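Local coordinates for protein pyridoxal 5'-phosphate synthase subunit PdxT (Thermus thermophilus, PDB 2YWD) that probably hydrolyses glutamine to glutamate and ammonia and passes the ammonia to the partner subunit PdxS for pyridoxal 5'-phosphate synthesis, at residues G3-L8 and L24-K29; E146-L151 and V159-G164; E35-L40 and D64-R69. All blocks are in the same frame, centred on the assembly; numbering follows the deposited sequence.

How the contacts relate
Contacts 1 and 2 belong to the same seven-stranded mixed sheet of this class I glutamine amidotransferase subunit, one at each border: contact 1 pairs strand 5-8 with outermost strand 29-31, contact 2 pairs strand 157-163 with outermost strand 149-154. Their centres are 24 Å apart, and about 14 Å separates their nearest atoms. Contact 3 ties the loop before strand 42-45 to helix 62-71 and adjoins contact 1, where Leu40 CD2 packs 3.6 Å from Gly6 N. The side chains of Val7 and Leu160 lie about 8 and 10 Å from that of Glu174, the predicted charge-relay residue, whereas contact 3 lies away from the predicted catalytic and glutamine-binding residues.

Contact 1 (G3-L8 and L24-K29); sequences GVVGVL and LGIEAK
Two backbone hydrogen bonds clamp Lys29 to the strand 5-8: Lys29 N donates to Val5 O at 2.9 Å, almost straight (173° at the hydrogen), and Val7 N donates to Lys29 O, also at 2.9 Å. Because both bonds of Lys29 go to the residues flanking Gly6, the pair Gly6-Lys29 is a parallel bridge, with CA atoms 4.4 Å apart. Before Lys29 the pairing passes to water, one molecule accepting from Val5 N and donating to Glu27 O. Ala28 CA adds a CA-H...O contact to Val5 O.

The segment 24-29 brings the chain from helix 14-22, which a Schellman motif ends at Gly25, into the edge strand 29-31; this is the beta-alpha-beta crossover of an alpha/beta sheet, both strands running parallel.

Apolar side chains fill in beside the bridge. Ile26 CG2, anti to its own N (Ile26 CG1 has chi1 -64°), reaches Val5 CB at 3.8 Å, the two side chains lying roughly perpendicular. Val7 CG2 meets Ala28 CB at 3.9 Å. Leu21 of helix 14-22 touches Val5, Val7 and Ala28, while Leu186 of helix 180-189 packs on Val5 and Ile26.

Contact 2 (E146-L151 and V159-G164); sequences EGVEVL and VLVRQG
A beta hairpin at one border of the central sheet is built here, strand 149-154 being paired with strand 157-163, and Glu149 and Arg162 form an antiparallel hydrogen-bonded pair within it. Glu149 N donates to Arg162 O at 2.8 Å (171° at the hydrogen) and Arg162 N returns a bond of the same length to Glu149 O. Next along, Val150 and Val161 are a non-hydrogen-bonded pair with CA atoms 4.5 Å apart, and Val161 CA makes a CA-H...O contact with Glu149 O. The third bond, Leu151 N to Leu160 O, is more bent at 149°. Here the ladder nears a classic beta bulge, in which Val159 and Leu160 both face Ala152.

Side chains divide between the two sides of the hairpin. On the side of Val150 and Val161, Val148 CG1 rests 3.8 Å from Val161 CB, and Leu144 of strand 140-144 touches both Val150 and Val161. On the side of Glu149 and Arg162, Leu151 CD1 lies 3.8 Å from Arg162 CB, and Leu151 CB packs against Leu160 CD2; Leu167 backs Leu151, Leu160 and Arg162.

The Arg162 chain is fully extended, CG anti to the backbone N (chi1 174°), which carries NE out to Gly164 O at 2.8 Å, near the guanidinium plane; NH1 is held by Tyr184 OH. Val148 CG2 touches OE1 of Gln163, whose amide is fixed at both ends, OE1 accepting from Glu104 N and NE2 donating to Val102 O.

Contact 3 (E35-L40 and D64-R69); sequences EHLEGL and DEVRKR
The chain at 35-40 leaves a 3-10 turn through a type II beta turn from Leu37 to Leu40, with Gly39 at positive phi, and faces helix 62-71, Leu37 and Val66 being the nearest CA pair at 7.9 Å. Arg69 reaches from the helix to the turn. Its chain is bent at chi2 and chi3 (-70° and -60°), and this fold brings the guanidinium edge against the carbonyls at both ends of the turn. NH1 donates to Leu37 O at 3.0 Å, fairly straight and within the guanidinium plane, although seen from the acceptor it stands well above the carbonyl plane. NH2 makes a weak bond to Leu40 O at 2.8 Å, its hydrogen poorly aimed (127°). Leu37 O is gripped twice, since Leu40 N closes the turn on it from the opposite face of the carbonyl plane. The third guanidinium nitrogen, NE, bonds Ser74 OG, a second anchor that restrains the rotation of the group.

Beside this polar bridge, Leu37 points at the helix. Its CD1 lies 3.5 Å from Glu65 CG and 3.8 Å from Val66 CG2; the Leu37 side chain runs antiparallel alongside that of Glu65 and lies roughly perpendicular to that of Val66. Leu43 of strand 42-45 touches both Leu37 and Val66, so the loop and the helix share an apolar floor on the sheet.

A leucine in place of Arg69 would probably cost Leu37 O the second of its two donors described here, and leave Leu40 O and Ser74 OG without the guanidinium. One cationic side chain thus ties the loop's main-chain oxygens to the helix, and its positive charge is likely to polarise the two carbonyls toward itself.

Contact 1 (G3-L8 and L24-K29)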
loop_
_atom_site.group_PDB
_atom_site.type_symbol
_atom_site.label_atom_id
_atom_site.label_comp_id
_atom_site.label_asym_id
_atom_site.label_seq_id
_atom_site.Cartn_x
_atom_site.Cartn_y
_atom_site.Cartn_z
ATOM N N GLY A 3 -11.838 15.191 -7.852
ATOM C CA GLY A 3 -11.306 13.839 -7.510
ATOM C C GLY A 3 -10.834 13.763 -6.071
ATOM O O GLY A 3 -10.080 14.622 -5.606
ATOM N N VAL A 4 -11.281 12.735 -5.358
ATOM C CA VAL A 4 -10.899 12.562 -3.966
ATOM C C VAL A 4 -9.977 11.360 -3.781
ATOM O O VAL A 4 -9.621 11.022 -2.657
ATOM C CB VAL A 4 -12.145 12.383 -3.065
ATOM C CG1 VAL A 4 -13.062 13.599 -3.197
ATOM C CG2 VAL A 4 -12.888 11.111 -3.442
ATOM N N VAL A 5 -9.598 10.713 -4.881
ATOM C CA VAL A 5 -8.712 9.550 -4.804
ATOM C C VAL A 5 -7.438 9.781 -5.610
ATOM O O VAL A 5 -7.489 10.133 -6.789
ATOM C CB VAL A 5 -9.397 8.274 -5.340
ATOM C CG1 VAL A 5 -8.474 7.076 -5.158
ATOM C CG2 VAL A 5 -10.719 8.039 -4.616
ATOM N N GLY A 6 -6.292 9.579 -4.972
ATOM C CA GLY A 6 -5.041 9.774 -5.675
ATOM C C GLY A 6 -4.126 8.570 -5.591
ATOM O O GLY A 6 -4.328 7.670 -4.773
ATOM N N VAL A 7 -3.126 8.551 -6.465
ATOM C CA VAL A 7 -2.124 7.489 -6.490
ATOM C C VAL A 7 -0.790 8.223 -6.536
ATOM O O VAL A 7 -0.589 9.077 -7.398
ATOM C CB VAL A 7 -2.253 6.601 -7.747
ATOM C CG1 VAL A 7 -1.218 5.479 -7.698
ATOM C CG2 VAL A 7 -3.658 6.014 -7.834
ATOM N N LEU A 8 0.105 7.921 -5.598
ATOM C CA LEU A 8 1.411 8.578 -5.566
ATOM C C LEU A 8 2.115 8.230 -6.869
ATOM O O LEU A 8 2.273 7.053 -7.197
ATOM C CB LEU A 8 2.228 8.089 -4.370
ATOM C CG LEU A 8 3.501 8.876 -4.051
ATOM C CD1 LEU A 8 3.154 10.330 -3.737
ATOM C CD2 LEU A 8 4.197 8.235 -2.866
ATOM N N LEU A 24 -13.995 1.330 -10.817
ATOM C CA LEU A 24 -14.824 1.784 -9.713
ATOM C C LEU A 24 -15.432 3.139 -10.083
ATOM O O LEU A 24 -16.045 3.806 -9.251
ATOM C CB LEU A 24 -13.991 1.914 -8.431
ATOM C CG LEU A 24 -13.385 0.622 -7.869
ATOM C CD1 LEU A 24 -12.712 0.922 -6.537
ATOM C CD2 LEU A 24 -14.469 -0.430 -7.675
ATOM N N GLY A 25 -15.249 3.532 -11.341
ATOM C CA GLY A 25 -15.774 4.800 -11.817
ATOM C C GLY A 25 -14.958 5.988 -11.337
ATOM O O GLY A 25 -15.420 7.129 -11.391
ATOM N N ILE A 26 -13.737 5.717 -10.885
ATOM C CA ILE A 26 -12.847 6.754 -10.364
ATOM C C ILE A 26 -11.763 7.183 -11.352
ATOM O O ILE A 26 -11.168 6.354 -12.035
ATOM C CB ILE A 26 -12.137 6.266 -9.068
ATOM C CG1 ILE A 26 -13.163 6.030 -7.953
ATOM C CG2 ILE A 26 -11.082 7.277 -8.626
ATOM C CD1 ILE A 26 -13.760 7.292 -7.383
ATOM N N GLU A 27 -11.533 8.490 -11.436
ATOM C CA GLU A 27 -10.475 9.029 -12.280
ATOM C C GLU A 27 -9.428 9.479 -11.271
ATOM O O GLU A 27 -9.529 10.558 -10.690
ATOM C CB GLU A 27 -10.973 10.212 -13.114
ATOM C CG GLU A 27 -11.701 9.790 -14.381
ATOM C CD GLU A 27 -10.833 8.934 -15.292
ATOM O OE1 GLU A 27 -9.738 9.398 -15.680
ATOM O OE2 GLU A 27 -11.244 7.798 -15.620
ATOM N N ALA A 28 -8.440 8.619 -11.051
ATOM C CA ALA A 28 -7.386 8.869 -10.081
ATOM C C ALA A 28 -6.498 10.066 -10.379
ATOM O O ALA A 28 -6.099 10.299 -11.517
ATOM C CB ALA A 28 -6.528 7.623 -9.927
ATOM N N LYS A 29 -6.190 10.817 -9.330
ATOM C CA LYS A 29 -5.327 11.979 -9.446
ATOM C C LYS A 29 -3.885 11.535 -9.221
ATOM O O LYS A 29 -3.582 10.853 -8.245
ATOM C CB LYS A 29 -5.725 13.032 -8.403
ATOM C CG LYS A 29 -4.698 14.139 -8.180
ATOM C CD LYS A 29 -4.341 14.861 -9.469
ATOM C CE LYS A 29 -3.228 15.880 -9.236
ATOM N NZ LYS A 29 -2.833 16.584 -10.495
HETATM O O HOH W 1 -10.376 10.930 -7.634
#

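Contact 2 (E146-L151 and V159-G164)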
loop_
_atom_site.group_PDB
_atom_site.type_symbol
_atom_site.label_atom_id
_atom_site.label_comp_id
_atom_site.label_asym_id
_atom_site.label_seq_id
_atom_site.Cartn_x
_atom_site.Cartn_y
_atom_site.Cartn_z
ATOM N N GLU A 146 0.172 -4.774 18.101
ATOM C CA GLU A 146 -1.097 -5.239 18.653
ATOM C C GLU A 146 -2.335 -4.612 18.006
ATOM O O GLU A 146 -3.382 -5.254 17.907
ATOM C CB GLU A 146 -1.119 -4.993 20.167
ATOM C CG GLU A 146 -2.357 -5.517 20.869
ATOM C CD GLU A 146 -2.245 -5.435 22.382
ATOM O OE1 GLU A 146 -1.367 -6.122 22.950
ATOM O OE2 GLU A 146 -3.031 -4.682 22.999
ATOM N N GLY A 147 -2.219 -3.365 17.565
ATOM C CA GLY A 147 -3.359 -2.706 16.945
ATOM C C GLY A 147 -3.521 -2.971 15.456
ATOM O O GLY A 147 -4.291 -2.283 14.780
ATOM N N VAL A 148 -2.808 -3.969 14.940
ATOM C CA VAL A 148 -2.882 -4.295 13.517
ATOM C C VAL A 148 -3.736 -5.529 13.253
ATOM O O VAL A 148 -3.572 -6.566 13.895
ATOM C CB VAL A 148 -1.477 -4.524 12.927
ATOM C CG1 VAL A 148 -1.577 -4.789 11.429
ATOM C CG2 VAL A 148 -0.603 -3.306 13.189
ATOM N N GLU A 149 -4.652 -5.408 12.300
ATOM C CA GLU A 149 -5.542 -6.503 11.949
ATOM C C GLU A 149 -5.064 -7.238 10.694
ATOM O O GLU A 149 -4.669 -6.611 9.712
ATOM C CB GLU A 149 -6.956 -5.949 11.738
ATOM C CG GLU A 149 -7.970 -6.948 11.218
ATOM C CD GLU A 149 -9.379 -6.376 11.200
ATOM O OE1 GLU A 149 -9.547 -5.218 10.756
ATOM O OE2 GLU A 149 -10.317 -7.087 11.624
ATOM N N VAL A 150 -5.084 -8.566 10.735
ATOM C CA VAL A 150 -4.676 -9.361 9.579
ATOM C C VAL A 150 -5.930 -9.729 8.801
ATOM O O VAL A 150 -6.784 -10.460 9.303
ATOM C CB VAL A 150 -3.943 -10.657 10.004
ATOM C CG1 VAL A 150 -3.590 -11.484 8.773
ATOM C CG2 VAL A 150 -2.683 -10.308 10.782
ATOM N N LEU A 151 -6.046 -9.218 7.579
ATOM C CA LEU A 151 -7.215 -9.484 6.745
ATOM C C LEU A 151 -7.035 -10.665 5.796
ATOM O O LEU A 151 -8.013 -11.194 5.269
ATOM C CB LEU A 151 -7.569 -8.233 5.939
ATOM C CG LEU A 151 -7.896 -6.989 6.768
ATOM C CD1 LEU A 151 -8.112 -5.800 5.840
ATOM C CD2 LEU A 151 -9.141 -7.248 7.608
ATOM N N VAL A 159 -0.489 -11.259 4.706
ATOM C CA VAL A 159 -0.160 -10.625 3.429
ATOM C C VAL A 159 -1.014 -9.385 3.161
ATOM O O VAL A 159 -0.728 -8.615 2.249
ATOM C CB VAL A 159 -0.295 -11.608 2.243
ATOM C CG1 VAL A 159 0.731 -12.729 2.393
ATOM C CG2 VAL A 159 -1.703 -12.170 2.174
ATOM N N LEU A 160 -2.071 -9.212 3.948
ATOM C CA LEU A 160 -2.942 -8.038 3.840
ATOM C C LEU A 160 -3.250 -7.635 5.274
ATOM O O LEU A 160 -3.833 -8.414 6.028
ATOM C CB LEU A 160 -4.247 -8.353 3.103
ATOM C CG LEU A 160 -5.204 -7.150 2.989
ATOM C CD1 LEU A 160 -4.541 -6.053 2.155
ATOM C CD2 LEU A 160 -6.522 -7.569 2.344
ATOM N N VAL A 161 -2.844 -6.427 5.657
ATOM C CA VAL A 161 -3.069 -5.969 7.019
ATOM C C VAL A 161 -3.694 -4.585 7.055
ATOM O O VAL A 161 -3.549 -3.800 6.120
ATOM C CB VAL A 161 -1.752 -5.937 7.820
ATOM C CG1 VAL A 161 -1.111 -7.318 7.825
ATOM C CG2 VAL A 161 -0.801 -4.910 7.220
ATOM N N ARG A 162 -4.381 -4.291 8.151
ATOM C CA ARG A 162 -5.040 -3.004 8.314
ATOM C C ARG A 162 -4.844 -2.424 9.710
ATOM O O ARG A 162 -4.875 -3.143 10.708
ATOM C CB ARG A 162 -6.537 -3.144 8.024
ATOM C CG ARG A 162 -7.349 -1.886 8.314
ATOM C CD ARG A 162 -8.824 -2.060 7.971
ATOM N NE ARG A 162 -9.598 -0.874 8.337
ATOM C CZ ARG A 162 -10.898 -0.710 8.099
ATOM N NH1 ARG A 162 -11.598 -1.657 7.487
ATOM N NH2 ARG A 162 -11.502 0.407 8.483
ATOM N N GLN A 163 -4.625 -1.117 9.757
ATOM C CA GLN A 163 -4.456 -0.393 11.004
ATOM C C GLN A 163 -5.243 0.893 10.825
ATOM O O GLN A 163 -4.737 1.863 10.261
ATOM C CB GLN A 163 -2.983 -0.073 11.247
ATOM C CG GLN A 163 -2.739 0.814 12.452
ATOM C CD GLN A 163 -1.285 1.222 12.579
ATOM O OE1 GLN A 163 -0.419 0.401 12.885
ATOM N NE2 GLN A 163 -1.008 2.497 12.335
ATOM N N GLY A 164 -6.488 0.891 11.290
ATOM C CA GLY A 164 -7.319 2.073 11.144
ATOM C C GLY A 164 -7.601 2.325 9.675
ATOM O O GLY A 164 -8.144 1.459 8.987
#

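Contact 3 (E35-L40 and D64-R69)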
loop_
_atom_site.group_PDB
_atom_site.type_symbol
_atom_site.label_atom_id
_atom_site.label_comp_id
_atom_site.label_asym_id
_atom_site.label_seq_id
_atom_site.Cartn_x
_atom_site.Cartn_y
_atom_site.Cartn_z
ATOM N N GLU A 35 1.077 19.645 -2.808
ATOM C CA GLU A 35 -0.171 20.362 -3.052
ATOM C C GLU A 35 -1.249 19.437 -3.606
ATOM O O GLU A 35 -2.438 19.684 -3.424
ATOM C CB GLU A 35 0.047 21.507 -4.049
ATOM C CG GLU A 35 0.858 22.688 -3.534
ATOM C CD GLU A 35 2.297 22.330 -3.220
ATOM O OE1 GLU A 35 2.907 21.567 -4.004
ATOM O OE2 GLU A 35 2.819 22.825 -2.198
ATOM N N HIS A 36 -0.825 18.378 -4.290
ATOM C CA HIS A 36 -1.755 17.421 -4.884
ATOM C C HIS A 36 -2.545 16.625 -3.849
ATOM O O HIS A 36 -3.540 15.979 -4.186
ATOM C CB HIS A 36 -0.995 16.449 -5.788
ATOM C CG HIS A 36 -0.364 17.095 -6.981
ATOM N ND1 HIS A 36 0.590 16.463 -7.748
ATOM C CD2 HIS A 36 -0.558 18.310 -7.548
ATOM C CE1 HIS A 36 0.960 17.260 -8.734
ATOM N NE2 HIS A 36 0.278 18.388 -8.636
ATOM N N LEU A 37 -2.102 16.666 -2.597
ATOM C CA LEU A 37 -2.777 15.935 -1.528
ATOM C C LEU A 37 -4.059 16.636 -1.084
ATOM O O LEU A 37 -4.950 16.018 -0.500
ATOM C CB LEU A 37 -1.845 15.783 -0.322
ATOM C CG LEU A 37 -0.562 14.972 -0.514
ATOM C CD1 LEU A 37 0.308 15.121 0.718
ATOM C CD2 LEU A 37 -0.901 13.506 -0.761
ATOM N N GLU A 38 -4.150 17.931 -1.364
ATOM C CA GLU A 38 -5.316 18.709 -0.971
ATOM C C GLU A 38 -6.587 18.195 -1.632
ATOM O O GLU A 38 -6.633 17.994 -2.846
ATOM C CB GLU A 38 -5.102 20.180 -1.326
ATOM C CG GLU A 38 -6.219 21.097 -0.874
ATOM C CD GLU A 38 -5.926 22.551 -1.182
ATOM O OE1 GLU A 38 -5.779 22.891 -2.377
ATOM O OE2 GLU A 38 -5.837 23.353 -0.229
ATOM N N GLY A 39 -7.618 17.981 -0.822
ATOM C CA GLY A 39 -8.884 17.501 -1.344
ATOM C C GLY A 39 -9.024 15.991 -1.426
ATOM O O GLY A 39 -10.104 15.486 -1.730
ATOM N N LEU A 40 -7.947 15.258 -1.154
ATOM C CA LEU A 40 -8.005 13.801 -1.222
ATOM C C LEU A 40 -8.541 13.158 0.051
ATOM O O LEU A 40 -8.309 13.647 1.157
ATOM C CB LEU A 40 -6.617 13.215 -1.510
ATOM C CG LEU A 40 -5.939 13.484 -2.855
ATOM C CD1 LEU A 40 -4.580 12.795 -2.860
ATOM C CD2 LEU A 40 -6.809 12.966 -4.005
ATOM N N ASP A 64 5.953 14.078 5.058
ATOM C CA ASP A 64 5.537 14.821 6.239
ATOM C C ASP A 64 4.070 15.258 6.218
ATOM O O ASP A 64 3.383 15.172 7.237
ATOM C CB ASP A 64 6.469 16.020 6.422
ATOM C CG ASP A 64 7.918 15.592 6.620
ATOM O OD1 ASP A 64 8.832 16.347 6.231
ATOM O OD2 ASP A 64 8.138 14.492 7.170
ATOM N N GLU A 65 3.585 15.711 5.064
ATOM C CA GLU A 65 2.192 16.140 4.954
ATOM C C GLU A 65 1.267 14.935 5.101
ATOM O O GLU A 65 0.222 15.015 5.749
ATOM C CB GLU A 65 1.951 16.829 3.610
ATOM C CG GLU A 65 0.541 17.391 3.411
ATOM C CD GLU A 65 0.130 18.388 4.488
ATOM O OE1 GLU A 65 1.015 19.066 5.053
ATOM O OE2 GLU A 65 -1.083 18.506 4.761
ATOM N N VAL A 66 1.649 13.813 4.503
ATOM C CA VAL A 66 0.833 12.615 4.614
ATOM C C VAL A 66 0.764 12.185 6.082
ATOM O O VAL A 66 -0.307 11.830 6.581
ATOM C CB VAL A 66 1.404 11.465 3.756
ATOM C CG1 VAL A 66 0.710 10.168 4.104
ATOM C CG2 VAL A 66 1.211 11.775 2.273
ATOM N N ARG A 67 1.900 12.221 6.777
ATOM C CA ARG A 67 1.925 11.834 8.185
ATOM C C ARG A 67 0.931 12.688 8.978
ATOM O O ARG A 67 0.180 12.184 9.819
ATOM C CB ARG A 67 3.338 11.999 8.768
ATOM C CG ARG A 67 3.455 11.544 10.220
ATOM C CD ARG A 67 4.892 11.612 10.762
ATOM N NE ARG A 67 5.802 10.695 10.073
ATOM C CZ ARG A 67 6.668 11.056 9.131
ATOM N NH1 ARG A 67 6.759 12.328 8.755
ATOM N NH2 ARG A 67 7.433 10.139 8.549
ATOM N N LYS A 68 0.933 13.985 8.693
ATOM C CA LYS A 68 0.043 14.928 9.357
ATOM C C LYS A 68 -1.424 14.623 9.037
ATOM O O LYS A 68 -2.278 14.609 9.927
ATOM C CB LYS A 68 0.387 16.352 8.916
ATOM C CG LYS A 68 -0.529 17.424 9.481
ATOM C CD LYS A 68 -0.232 18.779 8.854
ATOM C CE LYS A 68 -1.214 19.838 9.335
ATOM N NZ LYS A 68 -2.625 19.447 9.050
ATOM N N ARG A 69 -1.706 14.370 7.764
ATOM C CA ARG A 69 -3.064 14.067 7.321
ATOM C C ARG A 69 -3.618 12.784 7.948
ATOM O O ARG A 69 -4.774 12.747 8.374
ATOM C CB ARG A 69 -3.104 13.959 5.790
ATOM C CG ARG A 69 -2.884 15.285 5.054
ATOM C CD ARG A 69 -4.078 16.221 5.220
ATOM N NE ARG A 69 -5.296 15.623 4.684
ATOM C CZ ARG A 69 -5.564 15.506 3.386
ATOM N NH1 ARG A 69 -4.703 15.958 2.482
ATOM N NH2 ARG A 69 -6.681 14.910 2.992
#